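PDB 7KWD: alkaline phosphatase from Thermus thermophilus, which probably hydrolyses phosphate monoesters at alkaline pH as a homodimeric enzyme that depends on zinc and magnesium ions. Local coordinates for residues Leu34-Tyr38 and Leu442-Leu447; Thr93-Ala98 and Ser316-Thr320; Glu163-Glu167 and Arg190-Leu196. All coordinates share one frame; numbering follows the deposited sequence.

Contact 1 (Leu34-Tyr38 and Leu442-Leu447)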
loop_
_atom_site.group_PDB
_atom_site.type_symbol
_atom_site.label_atom_id
_atom_site.label_comp_id
_atom_site.label_asym_id
_atom_site.label_seq_id
_atom_site.Cartn_x
_atom_site.Cartn_y
_atom_site.Cartn_z
ATOM N N LEU A 34 -0.116 21.237 -14.370
ATOM C CA LEU A 34 -1.206 21.859 -13.628
ATOM C C LEU A 34 -2.132 22.640 -14.545
ATOM O O LEU A 34 -3.357 22.608 -14.375
ATOM C CB LEU A 34 -0.643 22.798 -12.576
ATOM C CG LEU A 34 0.080 22.210 -11.360
ATOM C CD1 LEU A 34 0.655 23.374 -10.530
ATOM C CD2 LEU A 34 -0.877 21.331 -10.529
ATOM N N GLY A 35 -1.571 23.375 -15.492
ATOM C CA GLY A 35 -2.370 24.285 -16.295
ATOM C C GLY A 35 -2.900 25.495 -15.560
ATOM O O GLY A 35 -3.795 26.147 -16.069
ATOM N N ARG A 36 -2.373 25.798 -14.373
ATOM C CA ARG A 36 -2.784 26.935 -13.562
ATOM C C ARG A 36 -1.533 27.541 -12.948
ATOM O O ARG A 36 -0.514 26.877 -12.786
ATOM C CB ARG A 36 -3.731 26.567 -12.405
ATOM C CG ARG A 36 -5.048 25.983 -12.817
ATOM C CD ARG A 36 -5.972 27.009 -13.486
ATOM N NE ARG A 36 -7.171 26.357 -14.019
ATOM C CZ ARG A 36 -8.158 26.979 -14.663
ATOM N NH1 ARG A 36 -8.097 28.289 -14.870
ATOM N NH2 ARG A 36 -9.206 26.288 -15.104
ATOM N N ARG A 37 -1.632 28.815 -12.593
ATOM C CA ARG A 37 -0.561 29.526 -11.910
ATOM C C ARG A 37 -1.080 30.039 -10.576
ATOM O O ARG A 37 -2.283 30.213 -10.390
ATOM C CB ARG A 37 -0.036 30.652 -12.746
ATOM C CG ARG A 37 0.716 30.175 -13.967
ATOM C CD ARG A 37 0.488 31.156 -15.099
ATOM N NE ARG A 37 0.783 30.664 -16.449
ATOM C CZ ARG A 37 1.755 31.145 -17.225
ATOM N NH1 ARG A 37 2.567 32.095 -16.772
ATOM N NH2 ARG A 37 1.928 30.666 -18.442
ATOM N N TYR A 38 -0.151 30.228 -9.637
ATOM C CA TYR A 38 -0.473 30.545 -8.266
ATOM C C TYR A 38 0.573 31.511 -7.752
ATOM O O TYR A 38 1.672 31.602 -8.300
ATOM C CB TYR A 38 -0.507 29.276 -7.393
ATOM C CG TYR A 38 -1.537 28.278 -7.834
ATOM C CD1 TYR A 38 -2.834 28.330 -7.360
ATOM C CD2 TYR A 38 -1.199 27.272 -8.724
ATOM C CE1 TYR A 38 -3.778 27.384 -7.769
ATOM C CE2 TYR A 38 -2.120 26.346 -9.151
ATOM C CZ TYR A 38 -3.405 26.399 -8.678
ATOM O OH TYR A 38 -4.312 25.468 -9.106
ATOM N N LEU A 442 -3.614 17.106 -4.974
ATOM C CA LEU A 442 -3.618 18.529 -5.286
ATOM C C LEU A 442 -4.925 19.169 -4.854
ATOM O O LEU A 442 -6.013 18.690 -5.201
ATOM C CB LEU A 442 -3.435 18.777 -6.777
ATOM C CG LEU A 442 -2.188 18.141 -7.396
ATOM C CD1 LEU A 442 -2.181 18.376 -8.922
ATOM C CD2 LEU A 442 -0.975 18.723 -6.769
ATOM N N TYR A 443 -4.831 20.258 -4.113
ATOM C CA TYR A 443 -6.025 20.926 -3.597
ATOM C C TYR A 443 -5.917 22.382 -4.015
ATOM O O TYR A 443 -5.120 23.152 -3.454
ATOM C CB TYR A 443 -6.160 20.780 -2.085
ATOM C CG TYR A 443 -7.459 21.362 -1.571
ATOM C CD1 TYR A 443 -7.569 22.710 -1.255
ATOM C CD2 TYR A 443 -8.587 20.575 -1.443
ATOM C CE1 TYR A 443 -8.768 23.252 -0.816
ATOM C CE2 TYR A 443 -9.775 21.111 -0.988
ATOM C CZ TYR A 443 -9.856 22.446 -0.668
ATOM O OH TYR A 443 -11.061 22.951 -0.216
ATOM N N GLY A 444 -6.701 22.749 -4.995
ATOM C CA GLY A 444 -6.621 24.091 -5.535
ATOM C C GLY A 444 -7.759 24.349 -6.493
ATOM O O GLY A 444 -8.533 23.448 -6.846
ATOM N N GLN A 445 -7.832 25.617 -6.901
ATOM C CA GLN A 445 -8.887 26.076 -7.785
ATOM C C GLN A 445 -8.514 25.742 -9.214
ATOM O O GLN A 445 -7.383 25.996 -9.646
ATOM C CB GLN A 445 -9.084 27.586 -7.623
ATOM C CG GLN A 445 -10.069 28.206 -8.605
ATOM C CD GLN A 445 -10.397 29.656 -8.253
ATOM O OE1 GLN A 445 -9.843 30.592 -8.844
ATOM N NE2 GLN A 445 -11.297 29.844 -7.280
ATOM N N GLY A 446 -9.457 25.158 -9.942
ATOM C CA GLY A 446 -9.313 25.015 -11.379
ATOM C C GLY A 446 -8.515 23.829 -11.855
ATOM O O GLY A 446 -7.993 23.855 -12.967
ATOM N N LEU A 447 -8.424 22.777 -11.053
ATOM C CA LEU A 447 -7.591 21.631 -11.358
ATOM C C LEU A 447 -8.403 20.445 -11.812
ATOM O O LEU A 447 -7.863 19.346 -11.933
ATOM C CB LEU A 447 -6.768 21.253 -10.135
ATOM C CG LEU A 447 -5.765 22.319 -9.720
ATOM C CD1 LEU A 447 -5.047 21.892 -8.482
ATOM C CD2 LEU A 447 -4.764 22.591 -10.851
#
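L442 meets L34 where the end of strand 438-443 of the alkaline phosphatase fold, with the chain that follows it, lies against the loop before strand 40-46. CD1 of L442 lies 3.6 Å from CD2 of L34, the two side chains crossing at a slant. L34 also rests on L311 of strand 310-325 and L463 of helix 459-468, and L442 on I313. Y443 turns from the contact, touches helix 283-306 and bonds D305 through its hydroxyl. G444 lies near the hydroxyl of Y38, and a CB here would come tight against it. Q445 contributes its backbone: Y38 OH donates to Q445 O over 3.2 Å, tilted 30° from the carbonyl plane. The carbonyl of G446 takes the second polar bond, from NE of R36 to G446 O at 2.8 Å, with an N-H...O angle of 151°. The bend of R36 at chi2 (-70°) brings this oxygen to the edge of the guanidinium, tilted slightly from its plane. G446 has a positive phi, and a CB at this position would run into NE of the same arginine, consistent with a glycine at this point. L447 then closes the apolar half of the contact. Its CD2 lies 4.1 Å from L34 CD2 and passes the aliphatic CG of R36. From the direction opposite to Y38, that same methyl comes up to the phenol oxygen, CD2 of L447 standing 3.4 Å from Y38 OH.

Contact 2 (Thr93-Ala98 and Ser316-Thr320). With ZN (zinc ion), chain E.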
loop_
_atom_site.group_PDB
_atom_site.type_symbol
_atom_site.label_atom_id
_atom_site.label_comp_id
_atom_site.label_asym_id
_atom_site.label_seq_id
_atom_site.Cartn_x
_atom_site.Cartn_y
_atom_site.Cartn_z
ATOM N N THR A 93 13.841 4.456 -0.590
ATOM C CA THR A 93 14.487 5.727 -0.319
ATOM C C THR A 93 14.532 5.947 1.181
ATOM O O THR A 93 13.815 5.309 1.941
ATOM C CB THR A 93 13.706 6.859 -0.988
ATOM O OG1 THR A 93 14.423 8.090 -0.955
ATOM C CG2 THR A 93 12.392 7.046 -0.268
ATOM N N GLU A 94 15.320 6.917 1.606
ATOM C CA GLU A 94 15.017 7.533 2.906
ATOM C C GLU A 94 14.704 9.011 2.668
ATOM O O GLU A 94 14.561 9.475 1.523
ATOM C CB GLU A 94 16.129 7.271 3.927
ATOM C CG GLU A 94 17.512 7.541 3.425
ATOM C CD GLU A 94 17.689 9.023 3.072
ATOM O OE1 GLU A 94 17.500 9.367 1.880
ATOM O OE2 GLU A 94 17.986 9.849 3.980
ATOM N N SER A 95 14.595 9.749 3.770
ATOM C CA SER A 95 13.905 11.031 3.736
ATOM C C SER A 95 14.676 12.107 2.978
ATOM O O SER A 95 14.060 12.966 2.334
ATOM C CB SER A 95 13.624 11.492 5.157
ATOM O OG SER A 95 12.353 11.098 5.570
ATOM N N SER A 96 16.020 12.124 3.066
ATOM C CA SER A 96 16.764 13.198 2.391
ATOM C C SER A 96 16.671 13.054 0.880
ATOM O O SER A 96 16.412 14.035 0.171
ATOM C CB SER A 96 18.235 13.225 2.823
ATOM O OG SER A 96 18.851 11.971 2.654
ATOM N N ALA A 97 16.867 11.834 0.361
ATOM C CA ALA A 97 16.727 11.644 -1.078
ATOM C C ALA A 97 15.291 11.892 -1.522
ATOM O O ALA A 97 15.052 12.468 -2.584
ATOM C CB ALA A 97 17.194 10.240 -1.470
ATOM N N ALA A 98 14.319 11.519 -0.703
ATOM C CA ALA A 98 12.929 11.760 -1.078
ATOM C C ALA A 98 12.644 13.246 -1.107
ATOM O O ALA A 98 12.083 13.773 -2.071
ATOM C CB ALA A 98 12.003 11.051 -0.104
ATOM N N SER A 316 2.808 12.076 0.427
ATOM C CA SER A 316 3.660 11.242 1.261
ATOM C C SER A 316 5.026 11.117 0.600
ATOM O O SER A 316 5.116 11.019 -0.634
ATOM C CB SER A 316 3.047 9.854 1.449
ATOM O OG SER A 316 4.006 9.006 2.073
ATOM N N ASP A 317 6.103 11.106 1.412
ATOM C CA ASP A 317 7.434 10.976 0.808
ATOM C C ASP A 317 7.871 9.536 0.576
ATOM O O ASP A 317 8.767 9.304 -0.237
ATOM C CB ASP A 317 8.493 11.720 1.636
ATOM C CG ASP A 317 8.752 11.109 2.970
ATOM O OD1 ASP A 317 7.890 10.398 3.540
ATOM O OD2 ASP A 317 9.859 11.370 3.486
ATOM N N HIS A 318 7.261 8.578 1.266
ATOM C CA HIS A 318 7.445 7.146 1.053
ATOM C C HIS A 318 6.592 6.443 2.108
ATOM O O HIS A 318 6.181 7.051 3.108
ATOM C CB HIS A 318 8.898 6.689 1.223
ATOM C CG HIS A 318 9.460 7.135 2.522
ATOM N ND1 HIS A 318 9.186 6.485 3.709
ATOM C CD2 HIS A 318 10.169 8.230 2.846
ATOM C CE1 HIS A 318 9.741 7.141 4.701
ATOM N NE2 HIS A 318 10.357 8.190 4.198
ATOM N N ALA A 319 6.383 5.154 1.898
ATOM C CA ALA A 319 5.725 4.316 2.870
ATOM C C ALA A 319 6.738 3.777 3.878
ATOM O O ALA A 319 7.927 3.623 3.575
ATOM C CB ALA A 319 5.015 3.150 2.178
ATOM N N THR A 320 6.244 3.472 5.082
ATOM C CA THR A 320 7.080 2.902 6.132
ATOM C C THR A 320 6.301 1.850 6.903
ATOM O O THR A 320 5.147 2.074 7.294
ATOM C CB THR A 320 7.596 3.985 7.078
ATOM O OG1 THR A 320 8.389 4.870 6.317
ATOM C CG2 THR A 320 8.454 3.370 8.219
HETATM ZN ZN ZN E . 10.539 10.198 5.189
HETATM O O HOH W 1 11.228 13.723 3.272
#
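D317 OD2 is gripped twice in the alkaline phosphatase active site: it binds a zinc ion at 2.2 Å and accepts a hydrogen bond from a water that also donates to S95 O. S95 OG, H318 NE2 and D47 are the other protein ligands of this metal. S95, predicted to be the phosphoserine intermediate, opens helix 95-104, whereas D317 and H318 come from the irregular middle of strand 310-325; the metal thus joins the helix start to this segment. S95 OG and D317 OD2 approach each other as shared ligands, not as a hydrogen-bonded pair. The other carboxylate oxygen, D317 OD1, lies over one face of the H318 imidazole near its rim and is held by the backbone N of G48, which helps fix the carboxylate.

CG of H318 stands between backbone N and carbonyl carbon (chi1 52°), aiming NE2 at the zinc. ND1 donates to A319 O, which lies in the ring plane but is met from above its own carbonyl plane. T93 CG2 touches H318 CB, and the A98 methyl meets D317 O and CB. The helix start itself is fixed by the N-cap residue E94, whose carboxylate accepts from S96 and A97; the bond from A97 N to E94 OE1 spans 3.0 Å at 171°.

Contact 3 (Glu163-Glu167 and Arg190-Leu196)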
loop_
_atom_site.group_PDB
_atom_site.type_symbol
_atom_site.label_atom_id
_atom_site.label_comp_id
_atom_site.label_asym_id
_atom_site.label_seq_id
_atom_site.Cartn_x
_atom_site.Cartn_y
_atom_site.Cartn_z
ATOM N N GLU A 163 23.359 20.323 14.045
ATOM C CA GLU A 163 23.920 21.493 14.711
ATOM C C GLU A 163 24.379 22.510 13.677
ATOM O O GLU A 163 24.107 23.714 13.790
ATOM C CB GLU A 163 25.063 21.057 15.639
ATOM C CG GLU A 163 25.314 22.037 16.764
ATOM C CD GLU A 163 26.320 21.568 17.815
ATOM O OE1 GLU A 163 27.350 22.285 17.967
ATOM O OE2 GLU A 163 26.062 20.529 18.473
ATOM N N ARG A 164 25.020 22.034 12.620
ATOM C CA ARG A 164 25.428 22.917 11.532
ATOM C C ARG A 164 24.223 23.412 10.734
ATOM O O ARG A 164 24.165 24.591 10.354
ATOM C CB ARG A 164 26.411 22.156 10.632
ATOM C CG ARG A 164 26.792 22.840 9.306
ATOM C CD ARG A 164 27.372 24.255 9.497
ATOM N NE ARG A 164 27.566 24.888 8.197
ATOM C CZ ARG A 164 27.367 26.179 7.921
ATOM N NH1 ARG A 164 26.974 27.027 8.866
ATOM N NH2 ARG A 164 27.559 26.611 6.675
ATOM N N ILE A 165 23.256 22.524 10.466
ATOM C CA ILE A 165 22.056 22.906 9.722
ATOM C C ILE A 165 21.334 24.069 10.416
ATOM O O ILE A 165 20.862 24.997 9.763
ATOM C CB ILE A 165 21.152 21.666 9.551
ATOM C CG1 ILE A 165 21.808 20.657 8.586
ATOM C CG2 ILE A 165 19.777 22.047 8.983
ATOM C CD1 ILE A 165 21.137 19.278 8.605
ATOM N N ALA A 166 21.280 24.055 11.744
ATOM C CA ALA A 166 20.666 25.161 12.476
ATOM C C ALA A 166 21.367 26.477 12.182
ATOM O O ALA A 166 20.720 27.530 12.085
ATOM C CB ALA A 166 20.678 24.861 13.984
ATOM N N GLU A 167 22.691 26.434 12.010
ATOM C CA GLU A 167 23.407 27.633 11.612
ATOM C C GLU A 167 23.017 28.027 10.194
ATOM O O GLU A 167 22.833 29.212 9.881
ATOM C CB GLU A 167 24.933 27.406 11.693
ATOM C CG GLU A 167 25.533 27.072 13.065
ATOM C CD GLU A 167 26.974 26.552 12.934
ATOM O OE1 GLU A 167 27.729 27.123 12.142
ATOM O OE2 GLU A 167 27.341 25.554 13.574
ATOM N N ARG A 190 24.351 22.331 22.485
ATOM C CA ARG A 190 25.236 22.347 21.337
ATOM C C ARG A 190 26.668 21.994 21.729
ATOM O O ARG A 190 27.183 22.431 22.762
ATOM C CB ARG A 190 25.192 23.733 20.694
ATOM C CG ARG A 190 23.900 24.023 19.906
ATOM C CD ARG A 190 23.979 25.383 19.182
ATOM N NE ARG A 190 25.145 25.471 18.303
ATOM C CZ ARG A 190 25.106 25.246 16.993
ATOM N NH1 ARG A 190 23.964 24.904 16.392
ATOM N NH2 ARG A 190 26.200 25.356 16.294
ATOM N N LYS A 191 27.327 21.231 20.865
ATOM C CA LYS A 191 28.696 20.815 21.147
ATOM C C LYS A 191 29.632 22.003 21.192
ATOM O O LYS A 191 30.598 21.992 21.962
ATOM C CB LYS A 191 29.163 19.792 20.108
ATOM C CG LYS A 191 28.280 18.548 20.055
ATOM C CD LYS A 191 28.808 17.565 19.004
ATOM C CE LYS A 191 27.733 16.599 18.560
ATOM N NZ LYS A 191 27.901 15.378 19.350
ATOM N N ASP A 192 29.352 23.042 20.419
ATOM C CA ASP A 192 30.182 24.227 20.407
ATOM C C ASP A 192 29.768 25.260 21.442
ATOM O O ASP A 192 30.366 26.332 21.475
ATOM C CB ASP A 192 30.189 24.860 18.996
ATOM C CG ASP A 192 28.825 25.462 18.587
ATOM O OD1 ASP A 192 27.865 25.447 19.380
ATOM O OD2 ASP A 192 28.723 25.967 17.451
ATOM N N GLY A 193 28.774 24.968 22.280
ATOM C CA GLY A 193 28.321 25.897 23.306
ATOM C C GLY A 193 27.749 27.225 22.835
ATOM O O GLY A 193 27.477 28.112 23.640
ATOM N N LYS A 194 27.550 27.385 21.536
ATOM C CA LYS A 194 27.044 28.650 20.998
ATOM C C LYS A 194 25.562 28.846 21.313
ATOM O O LYS A 194 24.768 27.914 21.197
ATOM C CB LYS A 194 27.275 28.644 19.487
ATOM C CG LYS A 194 27.147 29.963 18.771
ATOM C CD LYS A 194 27.165 29.729 17.234
ATOM C CE LYS A 194 28.587 29.473 16.681
ATOM N NZ LYS A 194 28.771 30.028 15.300
ATOM N N ASP A 195 25.167 30.086 21.674
ATOM C CA ASP A 195 23.741 30.405 21.913
ATOM C C ASP A 195 23.106 30.836 20.585
ATOM O O ASP A 195 23.030 32.022 20.253
ATOM C CB ASP A 195 23.591 31.479 22.990
ATOM C CG ASP A 195 22.126 31.778 23.359
ATOM O OD1 ASP A 195 21.223 31.361 22.604
ATOM O OD2 ASP A 195 21.876 32.424 24.424
ATOM N N LEU A 196 22.636 29.857 19.801
ATOM C CA LEU A 196 22.027 30.199 18.519
ATOM C C LEU A 196 20.719 30.957 18.698
ATOM O O LEU A 196 20.340 31.756 17.835
ATOM C CB LEU A 196 21.757 28.946 17.702
ATOM C CG LEU A 196 22.581 28.666 16.472
ATOM C CD1 LEU A 196 21.725 27.665 15.629
ATOM C CD2 LEU A 196 22.955 29.840 15.665
#
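R190, reaching E163 and E167, is the centre of a salt-bridge network that fastens the type I beta turn R190-G193 to helix 162-172, at the periphery of the alkaline phosphatase fold. Among the charged pairs, R190 NH2 donates to E167 OE2 over 3.0 Å, with the oxygen in the guanidinium plane and the two flat groups turned 66° apart. The pair E163 OE1 to R190 NH2 is long, 3.7 Å, and purely electrostatic, the oxygen lying well out of the guanidinium plane. Within the turn, the same guanidinium grips D192 side-on, NE to OD1 and NH2 to OD2, the latter nearly straight at 174°. NH2 therefore serves two carboxylates, and its charge probably eases the closeness of E167 and D192. R164 adds a weak bond to E167 OE1.

Hydrogen bonds to neutral backbone groups form a second set. R190 NH1 reaches E163 O at 2.9 Å and also bonds F184 O. The carboxylate of E163 receives the turn in return: K191 N donates to E163 OE2 over 2.8 Å, and D192 N to OE1, both on the syn side but tilted out of the carboxylate plane. With chi1 at -156° and an extended chain, E163 carries its carboxylate across to those amides. D192 OD1 also accepts from K194 N, closing an Asx turn, with R190 NE on the opposite face of its plane.

Face and apolar contacts make up the remainder. E163 CG sits over the centre of the guanidinium, and L196 CG lies by the opposite face. Replacing R190 with a leucine would probably leave E167 and D192 facing each other without a shared cation and E163 O without this donor. Past the arginine, L196 CD1 presses tightly on the methyl of A166, 3.4 Å from its CB.

How the contacts relate
The three contacts show how one chain can be closed at nested levels. In sequence, contact 3 falls within the loop closed by contact 2, and contact 2 within the 403-residue loop closed by contact 1. Contacts 1 and 2 have centres 25 Å apart but reach the same sheet, since strands 438-443 and 310-325 are neighbours in it: contact 1 lies far from the centre of the subunit and contact 2 close to it, at the zinc site. Contact 3, on helix 162-172, lies farther off, 27 Å from contact 2 and 40 Å from contact 1, centre to centre. None touches another, so catalytic metal binding and the two peripheral attachments occupy separate regions of the subunit.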